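Local coordinates for protein isomaltodextranase (Arthrobacter globiformis, PDB 5AWO) that hydrolyses alpha-1,6-glucosidic linkages in dextran-like polysaccharides, releasing successive isomaltose units from the non-reducing ends of the chains, at residues H524-I530 / G578-A584; D152-D158 / Y170-K176; P38-Y44 / Y75-D81. One frame throughout, in Å; residues are numbered along the deposited sequence.

Contact 1 (H524-I530 / G578-A584); sequences HRGSYAI and GTITLDA
Tyr528 lays the rim of its ring across Leu582: CD1 of Tyr528 is 3.4 Å from CB of Leu582, and the two side chains meet at a slant. The neighbouring ring carbon presents its edge to the backbone, with CE1 of Tyr528 2.9 Å from the carbonyl O of Leu582, which lies in the ring plane. With CG beside its own backbone N (chi1 -59°), the ring runs back along its strand, and its hydroxyl is modelled so close to the carbonyl O of His524 that the geometry of this bond is doubtful. Were the ring cut back to an alanine, a gap would probably open beside CB and CD1 of Leu582 on this side of the sheet. Strands 526-530 and 578-582 run antiparallel, their N-to-C directions 142° apart, as part of the beta-sandwich of the CBM35-type carbohydrate-binding module. Tyr528 and Ile580 form a hydrogen-bonded pair, joined by Tyr528 N to Ile580 O at 2.7 Å and by Ile580 N to Tyr528 O at 2.8 Å, the latter almost straight at 178°. On the same face, CG2 of Ile530 meets CG2 of Ile580 at 4.0 Å, and Leu608 of strand 601-609 touches both isoleucines as well as Leu582. Beyond the strand ends, Arg525 and Asp583 lie side by side pointing the same way, and a water accepts from Arg525 NH2 and donates to Asp583 OD2.

Contact 2 (D152-D158 / Y170-K176); sequences DLVVPGD and YWLDVTK
Val154 sits on the Tyr170 ring: its CG2 methyl is 3.9 Å from the ring centroid and 15° off the normal, a CH-pi contact over one face. CG1 of the same valine reaches down to CB of Tyr170 at 3.6 Å. That branch stands anti to the carbonyl carbon of Val154 (chi1 -56°), which turns both methyls to the tyrosine. Leu153 CB packs on CD1 of Leu172 at 3.6 Å, and CG2 of Val155 meets OD2 of Asp173 at 3.4 Å.

Two backbone bonds hold these groups in place, Asp173 N to Leu153 O at 2.9 Å and Trp171 N to Asp158 O at 3.0 Å. Between them a water accepts from Val155 N and donates to Trp171 O and Asp158 OD2; His221 also bonds that carboxylate oxygen. A second water links Tyr170 OH to Gly157 N within the type II turn. The Asp173 carboxylate is fixed at both ends, OD2 by a salt bridge to Lys176 NZ at 2.8 Å and OD1 by OG1 and N of Thr175, the latter an Asx turn just after the strand.

The indole of Trp171 stacks on Trp129, its side chain about 8 Å from that of Asp201, the probable nucleophile. The contact belongs to the excursion between barrel strand 120-124 and helix 179-192.

Contact 3 (P38-Y44 / Y75-D81); sequences PRYWNIY and YDIACTD
Tyr75 takes the aliphatic start of Arg39 on its ring: CB of Arg39 is 4.2 Å from the ring centroid and off-centre, a CH-pi contact. From there the extended chain carries the guanidinium to Phe73 O, bonded by NH1, and to Asn368 OD1, bonded by NE. Between the two segments a water lies 2.7 Å from both Asp76 OD1 and Arg39 O. Ile77 packs its CB against CB of Tyr40, and its carbonyl O accepts from Trp41 N at 2.9 Å. Ala78 lies on the other face of the sheet, along with Trp41. Cys79 N donates to Trp41 O at 2.7 Å, and Cys79 O accepts from Ile43 N at 3.2 Å. With SG anti to the backbone N (chi1 -170°), Cys79 comes obliquely to the Tyr40 ring, its sulfur 5.1 Å from the centroid. OG1 of Thr80 bonds Tyr124 N. CB of Asp81 packs on CG1 of Ile43, while its OD1 takes a weak bond from Asn42 ND2, 3.4 Å long, with amide and carboxylate planes 79° apart. The other end of that amide, OD1 of Asn42, accepts from Tyr44 N, capping the turn into helix 44-50. Strands 39-42 and 77-79 are neighbouring parallel strands of the TIM barrel, joined by a beta-alpha-beta crossover whose second strand runs out at Asp81, about 6 Å, side chain to side chain, from Asp201, the probable nucleophile, at the C-terminal end of the barrel strands.

In the fold
From the N terminus, contact 3 comes first: 38-44 and 75-81 enclose a largely helical loop containing helices 44-50 and 56-68, and so close the first crossover of the barrel. Contact 2 follows, where 152-158 and 170-176 shut a short loop on the rim of the same catalytic domain, its centre about 31 Å from that of contact 3. Contact 1 comes last, tying strands 526-535 and 574-582 of the carbohydrate-binding module together, with several strands between them. The three loops run in series, none nested or crossed. Contacts 1 and 2 lie on opposite sides of the chain's centre, about 53 Å apart between centres, and none of the three touches another.

Contact 1 (H524-I530 / G578-A584)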
# COMPACT_ATOMS: atom_id res chain seq x y z
N HIS A 524 12.66 -12.74 21.74
CA HIS A 524 13.61 -11.96 22.58
C HIS A 524 14.76 -11.33 21.78
O HIS A 524 15.03 -11.74 20.66
CB HIS A 524 14.18 -12.86 23.68
CG HIS A 524 14.85 -14.08 23.15
ND1 HIS A 524 14.20 -15.29 23.03
CD2 HIS A 524 16.09 -14.27 22.65
CE1 HIS A 524 15.02 -16.18 22.50
NE2 HIS A 524 16.17 -15.59 22.26
N ARG A 525 15.41 -10.30 22.33
CA ARG A 525 16.59 -9.72 21.70
C ARG A 525 17.75 -10.71 21.71
O ARG A 525 18.02 -11.32 22.75
CB ARG A 525 17.02 -8.43 22.42
CG ARG A 525 18.29 -7.79 21.86
CD ARG A 525 18.43 -6.34 22.31
NE ARG A 525 19.31 -5.51 21.49
CZ ARG A 525 20.34 -4.78 21.96
NH1 ARG A 525 20.60 -4.74 23.26
NH2 ARG A 525 21.08 -4.06 21.12
N GLY A 526 18.42 -10.88 20.57
CA GLY A 526 19.57 -11.81 20.49
C GLY A 526 19.91 -12.39 19.13
O GLY A 526 19.53 -11.84 18.09
N SER A 527 20.64 -13.51 19.15
CA SER A 527 21.17 -14.20 17.96
C SER A 527 20.31 -15.40 17.57
O SER A 527 19.90 -16.15 18.45
CB SER A 527 22.61 -14.67 18.21
OG SER A 527 23.03 -15.63 17.23
N TYR A 528 20.03 -15.56 16.27
CA TYR A 528 19.23 -16.68 15.76
C TYR A 528 19.86 -17.31 14.50
O TYR A 528 20.54 -16.62 13.73
CB TYR A 528 17.77 -16.21 15.44
CG TYR A 528 16.98 -15.61 16.61
CD1 TYR A 528 17.20 -14.32 17.02
CD2 TYR A 528 16.00 -16.34 17.28
CE1 TYR A 528 16.49 -13.76 18.06
CE2 TYR A 528 15.28 -15.80 18.34
CZ TYR A 528 15.53 -14.49 18.73
OH TYR A 528 14.84 -13.88 19.78
N ALA A 529 19.61 -18.61 14.29
CA ALA A 529 20.11 -19.37 13.13
C ALA A 529 19.27 -19.24 11.82
O ALA A 529 18.10 -19.62 11.78
CB ALA A 529 20.21 -20.84 13.48
N ILE A 530 19.91 -18.77 10.75
CA ILE A 530 19.21 -18.54 9.47
C ILE A 530 19.75 -19.40 8.33
O ILE A 530 20.95 -19.69 8.28
CB ILE A 530 19.25 -17.05 9.08
CG1 ILE A 530 18.51 -16.81 7.75
CG2 ILE A 530 20.69 -16.53 8.96
CD1 ILE A 530 18.12 -15.37 7.56
N GLY A 578 23.75 -19.32 8.12
CA GLY A 578 24.21 -18.13 8.77
C GLY A 578 23.66 -17.93 10.16
O GLY A 578 22.90 -18.76 10.68
N THR A 579 24.05 -16.82 10.74
CA THR A 579 23.63 -16.39 12.04
C THR A 579 23.23 -14.94 11.90
O THR A 579 23.96 -14.13 11.35
CB THR A 579 24.79 -16.48 13.06
OG1 THR A 579 25.07 -17.85 13.33
CG2 THR A 579 24.44 -15.77 14.37
N ILE A 580 22.06 -14.61 12.44
CA ILE A 580 21.56 -13.26 12.35
C ILE A 580 21.08 -12.85 13.74
O ILE A 580 20.45 -13.65 14.43
CB ILE A 580 20.45 -13.19 11.27
CG1 ILE A 580 20.11 -11.74 10.94
CG2 ILE A 580 19.21 -13.97 11.69
CD1 ILE A 580 19.26 -11.60 9.69
N THR A 581 21.43 -11.65 14.17
CA THR A 581 20.94 -11.13 15.43
C THR A 581 19.57 -10.51 15.19
O THR A 581 19.49 -9.48 14.53
CB THR A 581 21.95 -10.16 16.12
OG1 THR A 581 22.31 -9.05 15.28
CG2 THR A 581 23.23 -10.92 16.48
N LEU A 582 18.52 -11.18 15.68
CA LEU A 582 17.11 -10.68 15.64
C LEU A 582 16.65 -10.29 17.04
O LEU A 582 17.05 -10.90 18.04
CB LEU A 582 16.15 -11.74 15.07
CG LEU A 582 16.50 -12.37 13.74
CD1 LEU A 582 15.58 -13.54 13.44
CD2 LEU A 582 16.48 -11.35 12.61
N ASP A 583 15.83 -9.25 17.13
CA ASP A 583 15.32 -8.76 18.40
C ASP A 583 13.93 -9.34 18.63
O ASP A 583 13.33 -9.87 17.69
CB ASP A 583 15.32 -7.21 18.46
CG ASP A 583 16.71 -6.60 18.75
OD1 ASP A 583 17.63 -7.36 19.08
OD2 ASP A 583 16.90 -5.34 18.67
N ALA A 584 13.44 -9.30 19.87
CA ALA A 584 12.11 -9.79 20.19
C ALA A 584 11.11 -8.99 19.36
O ALA A 584 11.22 -7.79 19.27
CB ALA A 584 11.78 -9.58 21.66
O HOH W 1 19.76 -4.17 18.64

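Contact 2 (D152-D158 / Y170-K176)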
# COMPACT_ATOMS: atom_id res chain seq x y z
N ASP A 152 2.40 35.14 -5.52
CA ASP A 152 3.66 34.97 -6.22
C ASP A 152 4.00 33.48 -6.51
O ASP A 152 5.05 33.17 -7.04
CB ASP A 152 4.83 35.59 -5.39
CG ASP A 152 4.68 37.11 -5.16
OD1 ASP A 152 4.10 37.81 -6.01
OD2 ASP A 152 5.14 37.60 -4.11
N LEU A 153 3.10 32.57 -6.15
CA LEU A 153 3.33 31.12 -6.30
C LEU A 153 2.71 30.48 -7.54
O LEU A 153 2.90 29.29 -7.77
CB LEU A 153 2.74 30.40 -5.08
CG LEU A 153 3.45 30.68 -3.75
CD1 LEU A 153 2.70 29.95 -2.64
CD2 LEU A 153 4.91 30.30 -3.78
N VAL A 154 1.93 31.25 -8.30
CA VAL A 154 1.14 30.67 -9.39
C VAL A 154 1.38 31.33 -10.75
O VAL A 154 1.73 32.51 -10.84
CB VAL A 154 -0.36 30.71 -9.04
CG1 VAL A 154 -0.58 29.98 -7.72
CG2 VAL A 154 -0.91 32.13 -8.99
N VAL A 155 1.18 30.55 -11.80
CA VAL A 155 1.14 31.09 -13.17
C VAL A 155 -0.27 31.58 -13.45
O VAL A 155 -1.24 30.88 -13.18
CB VAL A 155 1.57 30.01 -14.18
CG1 VAL A 155 1.40 30.51 -15.62
CG2 VAL A 155 3.01 29.60 -13.92
N PRO A 156 -0.42 32.81 -13.98
CA PRO A 156 -1.76 33.28 -14.29
C PRO A 156 -2.53 32.29 -15.17
O PRO A 156 -1.99 31.78 -16.14
CB PRO A 156 -1.49 34.59 -15.06
CG PRO A 156 -0.22 35.08 -14.46
CD PRO A 156 0.60 33.87 -14.14
N GLY A 157 -3.77 32.01 -14.78
CA GLY A 157 -4.61 31.10 -15.53
C GLY A 157 -4.41 29.62 -15.29
O GLY A 157 -5.17 28.83 -15.82
N ASP A 158 -3.42 29.24 -14.48
CA ASP A 158 -3.04 27.81 -14.34
C ASP A 158 -3.91 27.18 -13.23
O ASP A 158 -3.44 26.87 -12.13
CB ASP A 158 -1.53 27.69 -14.05
CG ASP A 158 -1.03 26.26 -14.01
OD1 ASP A 158 -1.81 25.31 -14.23
OD2 ASP A 158 0.17 26.05 -13.76
N TYR A 170 -5.63 27.10 -7.97
CA TYR A 170 -4.49 27.06 -8.84
C TYR A 170 -3.66 25.82 -8.60
O TYR A 170 -3.62 25.32 -7.46
CB TYR A 170 -3.56 28.26 -8.60
CG TYR A 170 -4.08 29.59 -9.07
CD1 TYR A 170 -4.85 30.40 -8.24
CD2 TYR A 170 -3.79 30.04 -10.35
CE1 TYR A 170 -5.33 31.63 -8.69
CE2 TYR A 170 -4.27 31.27 -10.80
CZ TYR A 170 -5.03 32.05 -9.96
OH TYR A 170 -5.51 33.28 -10.40
N TRP A 171 -2.94 25.36 -9.61
CA TRP A 171 -1.82 24.49 -9.37
C TRP A 171 -0.59 25.36 -9.08
O TRP A 171 -0.31 26.32 -9.79
CB TRP A 171 -1.51 23.61 -10.57
CG TRP A 171 -2.41 22.42 -10.76
CD1 TRP A 171 -3.12 22.10 -11.89
CD2 TRP A 171 -2.63 21.34 -9.84
NE1 TRP A 171 -3.79 20.93 -11.71
CE2 TRP A 171 -3.50 20.43 -10.47
CE3 TRP A 171 -2.17 21.05 -8.55
CZ2 TRP A 171 -3.93 19.24 -9.85
CZ3 TRP A 171 -2.60 19.87 -7.94
CH2 TRP A 171 -3.48 18.98 -8.58
N LEU A 172 0.12 25.01 -8.02
CA LEU A 172 1.37 25.67 -7.65
C LEU A 172 2.40 25.57 -8.74
O LEU A 172 2.52 24.54 -9.36
CB LEU A 172 1.90 24.99 -6.38
CG LEU A 172 3.32 25.39 -5.93
CD1 LEU A 172 3.28 26.81 -5.45
CD2 LEU A 172 3.81 24.44 -4.85
N ASP A 173 3.14 26.65 -8.96
CA ASP A 173 4.32 26.62 -9.81
C ASP A 173 5.55 26.35 -8.95
O ASP A 173 6.06 27.24 -8.25
CB ASP A 173 4.49 27.93 -10.56
CG ASP A 173 5.69 27.91 -11.49
OD1 ASP A 173 6.45 26.93 -11.55
OD2 ASP A 173 5.86 28.94 -12.17
N VAL A 174 6.03 25.11 -8.98
CA VAL A 174 7.15 24.69 -8.14
C VAL A 174 8.48 25.35 -8.49
O VAL A 174 9.46 25.22 -7.73
CB VAL A 174 7.32 23.14 -8.06
CG1 VAL A 174 6.05 22.49 -7.55
CG2 VAL A 174 7.73 22.56 -9.41
N THR A 175 8.54 26.06 -9.61
CA THR A 175 9.75 26.81 -9.98
C THR A 175 9.78 28.21 -9.34
O THR A 175 10.80 28.90 -9.45
CB THR A 175 9.89 26.94 -11.52
OG1 THR A 175 8.94 27.88 -12.04
CG2 THR A 175 9.74 25.59 -12.21
N LYS A 176 8.71 28.63 -8.69
CA LYS A 176 8.67 29.97 -8.06
C LYS A 176 9.37 29.99 -6.72
O LYS A 176 9.31 29.02 -5.94
CB LYS A 176 7.23 30.40 -7.83
CG LYS A 176 6.46 30.70 -9.10
CD LYS A 176 6.82 32.06 -9.67
CE LYS A 176 5.84 32.51 -10.75
NZ LYS A 176 6.02 31.75 -12.02
O HOH W 2 1.13 27.70 -11.64
O HOH W 3 -5.02 33.82 -12.98

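Contact 3 (P38-Y44 / Y75-D81)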
# COMPACT_ATOMS: atom_id res chain seq x y z
N PRO A 38 -4.18 1.36 6.78
CA PRO A 38 -4.95 1.75 7.96
C PRO A 38 -6.46 1.50 7.82
O PRO A 38 -6.99 1.43 6.71
CB PRO A 38 -4.70 3.25 8.04
CG PRO A 38 -4.55 3.67 6.62
CD PRO A 38 -3.82 2.54 5.96
N ARG A 39 -7.12 1.46 8.96
CA ARG A 39 -8.56 1.37 9.05
C ARG A 39 -9.09 2.76 9.21
O ARG A 39 -8.69 3.48 10.13
CB ARG A 39 -8.96 0.53 10.27
CG ARG A 39 -8.45 -0.88 10.21
CD ARG A 39 -8.83 -1.72 11.42
NE ARG A 39 -7.99 -2.91 11.48
CZ ARG A 39 -7.95 -3.80 12.48
NH1 ARG A 39 -8.78 -3.71 13.53
NH2 ARG A 39 -7.08 -4.78 12.41
N TYR A 40 -10.06 3.14 8.39
CA TYR A 40 -10.64 4.46 8.48
C TYR A 40 -12.03 4.55 7.90
O TYR A 40 -12.51 3.58 7.27
CB TYR A 40 -9.71 5.54 7.91
CG TYR A 40 -9.47 5.61 6.40
CD1 TYR A 40 -8.57 4.76 5.77
CD2 TYR A 40 -10.10 6.57 5.61
CE1 TYR A 40 -8.28 4.91 4.41
CE2 TYR A 40 -9.82 6.70 4.27
CZ TYR A 40 -8.91 5.87 3.68
OH TYR A 40 -8.63 6.03 2.33
N TRP A 41 -12.68 5.69 8.11
CA TRP A 41 -13.92 6.05 7.47
C TRP A 41 -13.72 7.30 6.66
O TRP A 41 -12.91 8.17 7.03
CB TRP A 41 -15.00 6.34 8.51
CG TRP A 41 -16.31 6.78 7.97
CD1 TRP A 41 -17.33 5.99 7.49
CD2 TRP A 41 -16.77 8.13 7.84
NE1 TRP A 41 -18.36 6.76 7.07
CE2 TRP A 41 -18.07 8.08 7.29
CE3 TRP A 41 -16.21 9.38 8.16
CZ2 TRP A 41 -18.81 9.23 7.02
CZ3 TRP A 41 -16.96 10.52 7.91
CH2 TRP A 41 -18.25 10.43 7.37
N ASN A 42 -14.41 7.37 5.54
CA ASN A 42 -14.32 8.53 4.65
C ASN A 42 -15.70 9.03 4.26
O ASN A 42 -16.63 8.25 4.12
CB ASN A 42 -13.50 8.14 3.40
CG ASN A 42 -13.22 9.32 2.47
OD1 ASN A 42 -14.08 9.76 1.73
ND2 ASN A 42 -11.96 9.81 2.47
N ILE A 43 -15.82 10.35 4.08
CA ILE A 43 -17.07 11.02 3.77
C ILE A 43 -17.61 10.73 2.36
O ILE A 43 -18.66 11.23 2.01
CB ILE A 43 -16.94 12.57 3.92
CG1 ILE A 43 -16.04 13.17 2.83
CG2 ILE A 43 -16.48 12.95 5.31
CD1 ILE A 43 -16.14 14.67 2.67
N TYR A 44 -16.92 9.93 1.56
CA TYR A 44 -17.31 9.73 0.15
C TYR A 44 -18.73 9.17 -0.00
O TYR A 44 -19.39 9.50 -0.96
CB TYR A 44 -16.31 8.79 -0.49
CG TYR A 44 -16.42 8.58 -1.98
CD1 TYR A 44 -15.76 9.42 -2.87
CD2 TYR A 44 -17.14 7.48 -2.52
CE1 TYR A 44 -15.81 9.21 -4.24
CE2 TYR A 44 -17.17 7.25 -3.87
CZ TYR A 44 -16.50 8.09 -4.73
OH TYR A 44 -16.54 7.84 -6.07
N TYR A 75 -11.34 1.31 13.52
CA TYR A 75 -11.62 2.31 12.47
C TYR A 75 -11.67 3.65 13.20
O TYR A 75 -12.74 4.19 13.44
CB TYR A 75 -12.94 2.01 11.74
CG TYR A 75 -12.95 0.69 11.01
CD1 TYR A 75 -13.35 -0.47 11.66
CD2 TYR A 75 -12.61 0.60 9.66
CE1 TYR A 75 -13.39 -1.68 10.99
CE2 TYR A 75 -12.64 -0.62 9.00
CZ TYR A 75 -13.05 -1.73 9.66
OH TYR A 75 -13.09 -2.91 8.97
N ASP A 76 -10.49 4.18 13.51
CA ASP A 76 -10.44 5.34 14.42
C ASP A 76 -9.95 6.59 13.77
O ASP A 76 -9.71 7.56 14.45
CB ASP A 76 -9.64 5.02 15.68
CG ASP A 76 -8.27 4.56 15.40
OD1 ASP A 76 -7.78 4.77 14.29
OD2 ASP A 76 -7.65 3.95 16.31
N ILE A 77 -9.80 6.58 12.44
CA ILE A 77 -9.59 7.80 11.65
C ILE A 77 -10.87 8.16 10.90
O ILE A 77 -11.43 7.31 10.22
CB ILE A 77 -8.46 7.59 10.64
CG1 ILE A 77 -7.10 7.36 11.34
CG2 ILE A 77 -8.39 8.74 9.65
CD1 ILE A 77 -6.03 6.82 10.42
N ALA A 78 -11.35 9.41 11.04
CA ALA A 78 -12.43 9.96 10.25
C ALA A 78 -11.81 10.89 9.24
O ALA A 78 -11.13 11.87 9.61
CB ALA A 78 -13.42 10.71 11.11
N CYS A 79 -11.94 10.55 7.96
CA CYS A 79 -11.21 11.23 6.89
C CYS A 79 -12.12 12.02 5.98
O CYS A 79 -13.15 11.51 5.51
CB CYS A 79 -10.47 10.18 6.06
SG CYS A 79 -9.27 10.80 4.83
N THR A 80 -11.77 13.27 5.71
CA THR A 80 -12.47 14.05 4.73
C THR A 80 -12.13 13.59 3.31
O THR A 80 -11.35 12.68 3.09
CB THR A 80 -12.18 15.56 4.94
OG1 THR A 80 -10.80 15.82 4.69
CG2 THR A 80 -12.52 16.00 6.36
N ASP A 81 -12.78 14.24 2.35
CA ASP A 81 -12.56 13.93 0.95
C ASP A 81 -12.63 15.21 0.11
O ASP A 81 -12.25 16.29 0.60
CB ASP A 81 -13.53 12.83 0.48
CG ASP A 81 -12.97 12.04 -0.69
OD1 ASP A 81 -11.95 11.34 -0.52
OD2 ASP A 81 -13.56 12.21 -1.79
O HOH W 4 -6.76 3.69 12.02